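Local coordinates for protein putative beta-glucosidase (Bifidobacterium adolescentis, PDB 5WAB) that hydrolyses beta-glucosidic linkages as a family 3 glycoside hydrolase and may also release terminal arabinopyranose from ginsenoside Rb2, at residues L85-G90 and I139-Q144; S78-P83 and G133-G138; G45-R50 and F71-G76; M93-I98 and Q144-G149. One frame throughout, in Å; residues are numbered along the deposited sequence.

Interaction 1 of 4, residues L85-G90 and I139-Q144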
# COMPACT_ATOMS: atom_id res chain seq x y z
N LEU A 85 -2.78 13.95 -2.81
CA LEU A 85 -2.37 13.57 -4.15
C LEU A 85 -2.95 12.21 -4.54
O LEU A 85 -3.37 12.01 -5.69
CB LEU A 85 -0.85 13.55 -4.25
CG LEU A 85 -0.22 12.96 -5.51
CD1 LEU A 85 -0.58 13.78 -6.71
CD2 LEU A 85 1.29 12.87 -5.35
N ILE A 86 -2.99 11.26 -3.60
CA ILE A 86 -3.60 9.96 -3.86
C ILE A 86 -5.09 10.12 -4.12
O ILE A 86 -5.66 9.47 -5.01
CB ILE A 86 -3.31 9.01 -2.69
CG1 ILE A 86 -1.80 8.85 -2.50
CG2 ILE A 86 -4.03 7.67 -2.89
CD1 ILE A 86 -1.41 8.15 -1.23
N HIS A 87 -5.75 11.00 -3.36
CA HIS A 87 -7.16 11.29 -3.60
C HIS A 87 -7.37 11.83 -5.00
O HIS A 87 -8.41 11.59 -5.62
CB HIS A 87 -7.67 12.29 -2.57
CG HIS A 87 -9.13 12.61 -2.70
ND1 HIS A 87 -9.62 13.46 -3.66
CD2 HIS A 87 -10.19 12.20 -1.98
CE1 HIS A 87 -10.93 13.55 -3.53
NE2 HIS A 87 -11.31 12.80 -2.52
N GLN A 88 -6.38 12.55 -5.52
CA GLN A 88 -6.46 13.13 -6.85
C GLN A 88 -6.28 12.09 -7.94
O GLN A 88 -6.93 12.16 -8.99
CB GLN A 88 -5.41 14.24 -6.96
CG GLN A 88 -5.52 15.11 -8.17
CD GLN A 88 -4.63 16.33 -8.06
OE1 GLN A 88 -4.03 16.59 -7.01
NE2 GLN A 88 -4.55 17.10 -9.14
N VAL A 89 -5.38 11.12 -7.72
CA VAL A 89 -5.26 9.97 -8.62
C VAL A 89 -6.58 9.20 -8.72
O VAL A 89 -6.96 8.73 -9.79
CB VAL A 89 -4.11 9.05 -8.16
CG1 VAL A 89 -4.03 7.81 -9.04
CG2 VAL A 89 -2.78 9.79 -8.16
N GLY A 90 -7.28 9.04 -7.59
CA GLY A 90 -8.54 8.32 -7.62
C GLY A 90 -9.60 9.01 -8.46
O GLY A 90 -10.34 8.36 -9.20
N ILE A 139 -7.59 6.63 -2.63
CA ILE A 139 -8.14 5.96 -3.81
C ILE A 139 -9.64 5.76 -3.66
O ILE A 139 -10.41 6.04 -4.58
CB ILE A 139 -7.41 4.63 -4.07
CG1 ILE A 139 -5.94 4.88 -4.39
CG2 ILE A 139 -8.05 3.89 -5.23
CD1 ILE A 139 -5.72 5.71 -5.64
N VAL A 140 -10.07 5.26 -2.50
CA VAL A 140 -11.50 5.00 -2.27
C VAL A 140 -12.29 6.31 -2.30
O VAL A 140 -13.29 6.43 -3.02
CB VAL A 140 -11.70 4.26 -0.94
CG1 VAL A 140 -13.17 4.10 -0.64
CG2 VAL A 140 -11.00 2.89 -0.98
N ALA A 141 -11.87 7.29 -1.50
CA ALA A 141 -12.59 8.56 -1.44
C ALA A 141 -12.54 9.29 -2.78
O ALA A 141 -13.51 9.92 -3.19
CB ALA A 141 -12.04 9.44 -0.33
N GLY A 142 -11.39 9.21 -3.46
CA GLY A 142 -11.26 9.92 -4.72
C GLY A 142 -12.13 9.34 -5.82
O GLY A 142 -12.85 10.08 -6.50
N VAL A 143 -12.08 8.02 -6.01
CA VAL A 143 -12.86 7.40 -7.08
C VAL A 143 -14.35 7.59 -6.82
O VAL A 143 -15.11 8.03 -7.70
CB VAL A 143 -12.51 5.91 -7.21
CG1 VAL A 143 -13.46 5.21 -8.18
CG2 VAL A 143 -11.07 5.72 -7.65
N GLN A 144 -14.80 7.28 -5.60
CA GLN A 144 -16.22 7.32 -5.31
C GLN A 144 -16.76 8.75 -5.24
O GLN A 144 -17.97 8.95 -5.35
CB GLN A 144 -16.49 6.55 -4.01
CG GLN A 144 -16.09 5.07 -4.09
CD GLN A 144 -16.55 4.24 -2.90
OE1 GLN A 144 -16.44 3.01 -2.91
NE2 GLN A 144 -17.08 4.90 -1.88

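Interaction 2 of 4, residues S78-P83 and G133-G138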
# COMPACT_ATOMS: atom_id res chain seq x y z
N SER A 78 3.20 4.92 -2.57
CA SER A 78 3.28 4.94 -1.12
C SER A 78 4.46 5.75 -0.60
O SER A 78 4.49 6.06 0.60
CB SER A 78 3.37 3.52 -0.58
OG SER A 78 4.51 2.85 -1.10
N SER A 79 5.42 6.09 -1.45
CA SER A 79 6.52 6.94 -1.03
C SER A 79 6.10 8.40 -0.85
O SER A 79 6.85 9.17 -0.25
CB SER A 79 7.66 6.85 -2.06
OG SER A 79 8.02 5.50 -2.30
N SER A 80 4.93 8.78 -1.35
CA SER A 80 4.50 10.17 -1.33
C SER A 80 4.03 10.63 0.04
O SER A 80 4.17 11.82 0.37
CB SER A 80 3.37 10.38 -2.35
OG SER A 80 2.23 9.64 -1.96
N TRP A 81 3.44 9.73 0.84
CA TRP A 81 2.83 10.09 2.13
C TRP A 81 1.88 11.27 1.96
O TRP A 81 1.78 12.15 2.81
CB TRP A 81 3.91 10.40 3.18
CG TRP A 81 4.78 9.22 3.54
CD1 TRP A 81 5.45 8.40 2.68
CD2 TRP A 81 5.11 8.76 4.86
NE1 TRP A 81 6.15 7.45 3.38
CE2 TRP A 81 5.96 7.65 4.72
CE3 TRP A 81 4.76 9.17 6.15
CZ2 TRP A 81 6.47 6.95 5.81
CZ3 TRP A 81 5.26 8.48 7.24
CH2 TRP A 81 6.11 7.38 7.06
N ASN A 82 1.16 11.29 0.84
CA ASN A 82 0.38 12.44 0.39
C ASN A 82 -1.04 12.00 0.07
O ASN A 82 -1.36 11.73 -1.10
CB ASN A 82 1.02 13.12 -0.82
CG ASN A 82 0.43 14.48 -1.12
OD1 ASN A 82 -0.67 14.81 -0.67
ND2 ASN A 82 1.15 15.28 -1.90
N PRO A 83 -1.91 11.90 1.07
CA PRO A 83 -3.29 11.48 0.81
C PRO A 83 -4.02 12.37 -0.18
O PRO A 83 -4.83 11.87 -0.97
CB PRO A 83 -3.94 11.51 2.19
CG PRO A 83 -2.79 11.30 3.14
CD PRO A 83 -1.63 12.00 2.52
N GLY A 133 -3.44 2.50 5.56
CA GLY A 133 -4.82 2.95 5.64
C GLY A 133 -4.98 4.42 5.32
O GLY A 133 -5.88 4.82 4.58
N HIS A 134 -4.09 5.26 5.87
CA HIS A 134 -4.19 6.69 5.65
C HIS A 134 -3.68 7.14 4.28
O HIS A 134 -3.90 8.29 3.90
CB HIS A 134 -3.46 7.44 6.76
CG HIS A 134 -4.16 7.37 8.08
ND1 HIS A 134 -4.36 6.19 8.76
CD2 HIS A 134 -4.72 8.34 8.84
CE1 HIS A 134 -5.01 6.43 9.88
NE2 HIS A 134 -5.24 7.73 9.96
N GLU A 135 -3.02 6.25 3.53
CA GLU A 135 -2.67 6.54 2.15
C GLU A 135 -3.72 6.02 1.18
O GLU A 135 -4.28 6.79 0.39
CB GLU A 135 -1.31 5.93 1.81
CG GLU A 135 -0.14 6.71 2.36
CD GLU A 135 1.18 6.17 1.87
OE1 GLU A 135 1.34 4.94 1.85
OE2 GLU A 135 2.05 6.99 1.49
N ALA A 136 -4.01 4.72 1.24
CA ALA A 136 -4.89 4.12 0.24
C ALA A 136 -6.32 4.62 0.32
O ALA A 136 -7.08 4.44 -0.64
CB ALA A 136 -4.86 2.60 0.38
N VAL A 137 -6.70 5.26 1.43
CA VAL A 137 -8.05 5.82 1.54
C VAL A 137 -8.28 6.88 0.46
O VAL A 137 -9.42 7.12 0.05
CB VAL A 137 -8.28 6.40 2.95
CG1 VAL A 137 -7.35 7.58 3.20
CG2 VAL A 137 -9.74 6.80 3.16
N GLY A 138 -7.21 7.51 -0.02
CA GLY A 138 -7.35 8.49 -1.08
C GLY A 138 -7.91 7.89 -2.35
O GLY A 138 -8.64 8.56 -3.09

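Interaction 3 of 4, residues G45-R50 and F71-G76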
# COMPACT_ATOMS: atom_id res chain seq x y z
N GLY A 45 -7.89 -2.45 -11.60
CA GLY A 45 -7.18 -1.20 -11.67
C GLY A 45 -6.83 -0.57 -10.34
O GLY A 45 -7.36 0.49 -9.99
N PRO A 46 -5.92 -1.18 -9.58
CA PRO A 46 -5.44 -0.50 -8.36
C PRO A 46 -4.63 0.74 -8.68
O PRO A 46 -4.56 1.66 -7.85
CB PRO A 46 -4.59 -1.58 -7.67
CG PRO A 46 -4.97 -2.87 -8.33
CD PRO A 46 -5.32 -2.52 -9.73
N HIS A 47 -4.01 0.79 -9.86
CA HIS A 47 -3.29 1.98 -10.29
C HIS A 47 -3.69 2.39 -11.71
O HIS A 47 -2.87 2.90 -12.47
CB HIS A 47 -1.78 1.78 -10.18
CG HIS A 47 -1.27 0.58 -10.91
ND1 HIS A 47 -0.99 -0.61 -10.27
CD2 HIS A 47 -0.99 0.38 -12.22
CE1 HIS A 47 -0.55 -1.49 -11.15
NE2 HIS A 47 -0.54 -0.92 -12.34
N GLY A 48 -4.95 2.18 -12.07
CA GLY A 48 -5.47 2.63 -13.35
C GLY A 48 -6.42 1.65 -14.01
O GLY A 48 -6.32 0.43 -13.85
N LEU A 49 -7.35 2.18 -14.80
CA LEU A 49 -8.33 1.35 -15.49
C LEU A 49 -7.65 0.35 -16.41
O LEU A 49 -6.84 0.72 -17.26
CB LEU A 49 -9.27 2.24 -16.30
CG LEU A 49 -10.31 1.51 -17.16
CD1 LEU A 49 -11.24 0.70 -16.28
CD2 LEU A 49 -11.08 2.51 -17.99
N ARG A 50 -7.97 -0.93 -16.22
CA ARG A 50 -7.48 -2.00 -17.08
C ARG A 50 -8.69 -2.75 -17.61
O ARG A 50 -9.08 -3.79 -17.09
CB ARG A 50 -6.53 -2.93 -16.32
N PHE A 71 -1.10 4.83 -13.79
CA PHE A 71 -0.54 5.54 -12.66
C PHE A 71 0.55 4.69 -12.00
O PHE A 71 0.61 3.48 -12.21
CB PHE A 71 -1.63 5.88 -11.66
CG PHE A 71 -2.66 6.82 -12.21
CD1 PHE A 71 -2.46 8.19 -12.17
CD2 PHE A 71 -3.83 6.34 -12.76
CE1 PHE A 71 -3.41 9.06 -12.67
CE2 PHE A 71 -4.78 7.20 -13.27
CZ PHE A 71 -4.57 8.56 -13.23
N PRO A 72 1.43 5.31 -11.21
CA PRO A 72 2.46 4.53 -10.53
C PRO A 72 1.83 3.50 -9.61
O PRO A 72 0.87 3.82 -8.89
CB PRO A 72 3.25 5.58 -9.74
CG PRO A 72 2.35 6.77 -9.66
CD PRO A 72 1.58 6.75 -10.94
N PRO A 73 2.29 2.25 -9.66
CA PRO A 73 1.83 1.25 -8.70
C PRO A 73 2.08 1.70 -7.27
O PRO A 73 2.94 2.53 -6.99
CB PRO A 73 2.67 0.01 -9.05
CG PRO A 73 2.95 0.17 -10.51
CD PRO A 73 3.12 1.65 -10.72
N ALA A 74 1.30 1.12 -6.36
CA ALA A 74 1.28 1.59 -4.98
C ALA A 74 2.65 1.49 -4.31
O ALA A 74 2.97 2.31 -3.44
CB ALA A 74 0.23 0.81 -4.18
N ALA A 75 3.48 0.51 -4.69
CA ALA A 75 4.81 0.40 -4.11
C ALA A 75 5.62 1.67 -4.34
O ALA A 75 6.54 1.97 -3.57
CB ALA A 75 5.56 -0.80 -4.69
N GLY A 76 5.32 2.40 -5.41
CA GLY A 76 5.92 3.69 -5.65
C GLY A 76 5.13 4.81 -5.01
O GLY A 76 5.69 5.64 -4.29
O HOH W 1 -1.16 -0.47 -7.66

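Interaction 4 of 4, residues M93-I98 and Q144-G149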
# COMPACT_ATOMS: atom_id res chain seq x y z
N MET A 93 -8.95 8.23 -12.04
CA MET A 93 -9.33 6.85 -12.32
C MET A 93 -10.84 6.71 -12.49
O MET A 93 -11.31 5.97 -13.36
CB MET A 93 -8.83 5.94 -11.19
CG MET A 93 -7.31 5.79 -11.14
SD MET A 93 -6.71 5.03 -9.62
CE MET A 93 -7.57 3.47 -9.61
N ALA A 94 -11.63 7.40 -11.66
CA ALA A 94 -13.08 7.31 -11.78
C ALA A 94 -13.57 7.93 -13.09
O ALA A 94 -14.47 7.38 -13.74
CB ALA A 94 -13.75 7.98 -10.59
N GLU A 95 -12.99 9.06 -13.48
CA GLU A 95 -13.42 9.71 -14.72
C GLU A 95 -13.13 8.84 -15.93
O GLU A 95 -13.90 8.81 -16.89
CB GLU A 95 -12.73 11.07 -14.85
CG GLU A 95 -13.18 12.07 -13.80
CD GLU A 95 -12.42 13.38 -13.90
OE1 GLU A 95 -11.30 13.37 -14.45
OE2 GLU A 95 -12.95 14.40 -13.41
N GLU A 96 -12.02 8.09 -15.89
CA GLU A 96 -11.78 7.15 -16.98
C GLU A 96 -12.79 6.01 -16.95
O GLU A 96 -13.23 5.54 -18.00
CB GLU A 96 -10.34 6.62 -16.91
CG GLU A 96 -9.30 7.73 -16.86
CD GLU A 96 -7.89 7.26 -17.16
OE1 GLU A 96 -7.68 6.05 -17.36
OE2 GLU A 96 -6.99 8.12 -17.20
N CYS A 97 -13.18 5.58 -15.75
CA CYS A 97 -14.24 4.57 -15.64
C CYS A 97 -15.55 5.09 -16.20
O CYS A 97 -16.30 4.34 -16.83
CB CYS A 97 -14.43 4.15 -14.19
SG CYS A 97 -13.09 3.19 -13.46
N ILE A 98 -15.84 6.38 -15.98
CA ILE A 98 -17.10 6.95 -16.45
C ILE A 98 -17.14 6.98 -17.98
O ILE A 98 -18.19 6.74 -18.59
CB ILE A 98 -17.31 8.35 -15.84
CG1 ILE A 98 -17.53 8.23 -14.33
CG2 ILE A 98 -18.50 9.05 -16.47
CD1 ILE A 98 -17.53 9.55 -13.60
N GLN A 144 -14.80 7.28 -5.60
CA GLN A 144 -16.22 7.32 -5.31
C GLN A 144 -16.76 8.75 -5.24
O GLN A 144 -17.97 8.95 -5.35
CB GLN A 144 -16.49 6.55 -4.01
CG GLN A 144 -16.09 5.07 -4.09
CD GLN A 144 -16.55 4.24 -2.90
OE1 GLN A 144 -16.44 3.01 -2.91
NE2 GLN A 144 -17.08 4.90 -1.88
N SER A 145 -15.88 9.75 -5.10
CA SER A 145 -16.34 11.13 -5.17
C SER A 145 -16.88 11.48 -6.55
O SER A 145 -17.56 12.49 -6.70
CB SER A 145 -15.21 12.11 -4.81
OG SER A 145 -14.22 12.16 -5.82
N LYS A 146 -16.58 10.66 -7.56
CA LYS A 146 -17.09 10.84 -8.91
C LYS A 146 -18.27 9.92 -9.20
O LYS A 146 -18.77 9.93 -10.33
CB LYS A 146 -15.99 10.59 -9.93
CG LYS A 146 -14.80 11.51 -9.78
CD LYS A 146 -15.15 12.93 -10.15
CE LYS A 146 -13.93 13.82 -10.10
NZ LYS A 146 -14.21 15.16 -10.69
N GLY A 147 -18.72 9.14 -8.22
CA GLY A 147 -19.83 8.24 -8.39
C GLY A 147 -19.49 6.84 -8.85
O GLY A 147 -20.40 6.10 -9.23
N VAL A 148 -18.21 6.46 -8.83
CA VAL A 148 -17.75 5.15 -9.29
C VAL A 148 -17.28 4.34 -8.08
O VAL A 148 -16.65 4.89 -7.17
CB VAL A 148 -16.63 5.27 -10.33
CG1 VAL A 148 -16.21 3.91 -10.84
CG2 VAL A 148 -17.06 6.17 -11.47
N GLY A 149 -17.59 3.05 -8.06
CA GLY A 149 -17.22 2.22 -6.94
C GLY A 149 -15.78 1.73 -7.00
O GLY A 149 -15.17 1.64 -8.06

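Interaction 1 of 4, residues L85-G90 and I139-Q144
The imidazole ring of His87 lies over the backbone of Gly142. Gly142 CA sits 3.7 Å from the centroid of the His87 ring and 12° off the ring normal, a CH-pi contact over the face. With CG of His87 anti to the backbone N (chi1 -178°), the ring is carried across to the other helix. Its CD2 atom also meets Ala141 CB at 3.7 Å.

Ile86 and Ile139 meet on the other side of a pair of glycines. Their side chains cross at about a right angle, and Ile86 CG2 touches Ile139 CG1 at 3.7 Å. Ile139 starts out pointing away from helix 83-99, but its bent chain brings CD1 back to 3.8 Å from Ile86 O.

Between these two groups the backbones come close. Gly90 CA and Gly142 CA are 4.3 Å apart, and the segment axes approach to 6.8 Å at a crossing angle of -41°. Gly142 CA also makes a CA-H...O contact of 3.4 Å with His87 O. A CB on Gly142 would collide with that carbonyl, and one on Gly90 would collide with Ile139 O. Val143 packs tightly here, its CG2 3.1 Å from Gly90 O.

The two helices belong to the N-terminal TIM-barrel-type domain of this family. Val140 and Val143 rest on Thr150 of strand 149-155. Val89 faces Val307 and Ala311 of helix 301-313, so helix 83-99 is packed between helices 129-144 and 301-313.

Interaction 2 of 4, residues S78-P83 and G133-G138
The carboxylate of Glu135 reaches into the loop Ser78-Trp81 and lies against the backbone of Ser78. This loop leads into helix 83-99, and Asn82 is the N-cap, its OD1 accepting from Leu85 N. The contact therefore joins the start of one helix of the TIM-barrel-type domain to the middle of the next, helix 129-144.

Glu135 CG is anti to the carbonyl carbon (chi1 -77°), and the chain runs extended from there to the loop. OE2 lies 2.8 Å from Ser78 O. Two oxygens this close suggest that the carboxyl group may hold a proton. OE2 also accepts a weak hydrogen bond from Trp81 N at 3.1 Å. The other oxygen, OE1, rests 3.5 Å from Ser78 CB. Without the carboxylate, as with an alanine here, Trp81 N would probably lose its weakly bound acceptor and a gap would open beside Ser78.

The Trp81 ring and the carboxylate are steeply inclined, with planes 71° apart. The closest ring atom, CD1, is 3.9 Å from Glu135 OE2. Trp81 NE1 bonds to Lys493 O instead, and the ring meets Phe605 edge-to-face on strand 601-610. His134 stacks its ring with those of Tyr130 and His186, its ND1 bonded to Tyr130 O, and its backbone meets Pro83. There, Pro83 CG packs 3.3 Å from His134 O.

Interaction 3 of 4, residues G45-R50 and F71-G76
The backbones of His47 and Phe71 run close enough for one direct bond, from Phe71 N to His47 O at 2.9 Å. The angle at the hydrogen is 136°, so the bond is bent. The CA atoms of His47 and Phe71 are 5.1 Å apart. Gly48 follows with a positive phi that calls for glycine. On the other segment, Pro72 and Pro73 lead into helix 74-77, with Pro73 at the N-cap position.

The His47 ring carries most of the side-chain contact. Its CG stands between the backbone N and the carbonyl carbon (chi1 55°), which swings the ring over Pro73. Pro73 CG lies 4.0 Å from the ring centroid and 10° off the normal, a CH-pi contact over one face. At the ring edge, in its plane, a water sits 2.6 Å from His47 ND1. The same water accepts from Ala74 N at 3.2 Å, linking the ring to the first turn of the helix. Replacing His47 with a leucine would probably leave this water without its ring partner and Pro73 without a flat surface to pack on.

The Phe71 ring turns an edge to the other segment: His47 O lies in the ring plane, and is 3.3 Å from Phe71 CB.

Segment 45-50 follows strand 41-44 of the parallel sheet in the N-terminal domain. The Phe71 ring packs between two helices, touching Val89, Ala92 and Met93 of helix 83-99 and Val307 and Ala308 of helix 301-313. Pro72 adds a contact to Ala311 of helix 301-313.

Interaction 4 of 4, residues M93-I98 and Q144-G149
Lys146 lies across the side chains of Ala94 and Glu95. Lys146 CB, which points toward helix 83-99, lies 3.5 Å from Ala94 CB. Beyond CG the chain bends at chi2 (-69°) and then runs straight, which carries NZ to the carboxylate of Glu95. NZ forms a salt bridge with Glu95 OE2 at 3.1 Å. The amine meets OE2 on the anti side, 33° out of the carboxylate plane. The extended Glu95 chain has a second partner, since OE1 bonds to His304 NE2.

Val148 fills the apolar part of the contact. Its CG1 is anti to the backbone N (chi1 -177°) and meets Cys97 CB at 3.8 Å. CG2, the branch beside the backbone N, touches Ile98 CG1 at 3.6 Å, and those two side chains meet at a slant. Ile98 CD1 extends to 3.5 Å from Lys146 O.

Gly147 has a positive phi and ends helix 129-144 in a Schellman motif, which turns the chain so that Lys146 and Val148 both point at helix 83-99. Gly149 then pairs with strand 102-106. Such a tight turn from helix to strand, packed on helix 83-99, belongs to the beta-alpha-beta crossovers of a TIM-barrel-type domain.

Along the chain, interaction 3 closes before the others open. Interactions 1, 2 and 4 then cross one another, as their segments alternate. Helices 83-99 and 129-144 pack together in interaction 1. Interaction 2, its centre about 10 Å away, lies at the N-terminal end of the first helix, and interaction 4, about 9 Å away, lies where the second helix turns into strand 149-155. Interactions 2 and 4 are about 18 Å apart between centres and do not touch. Interaction 3, centred about 12 Å from interaction 1, packs on helix 83-99 from both its segments, through Phe71 and through Leu49. Together the four contacts fix two successive helices and their connections around the parallel sheet of the N-terminal domain.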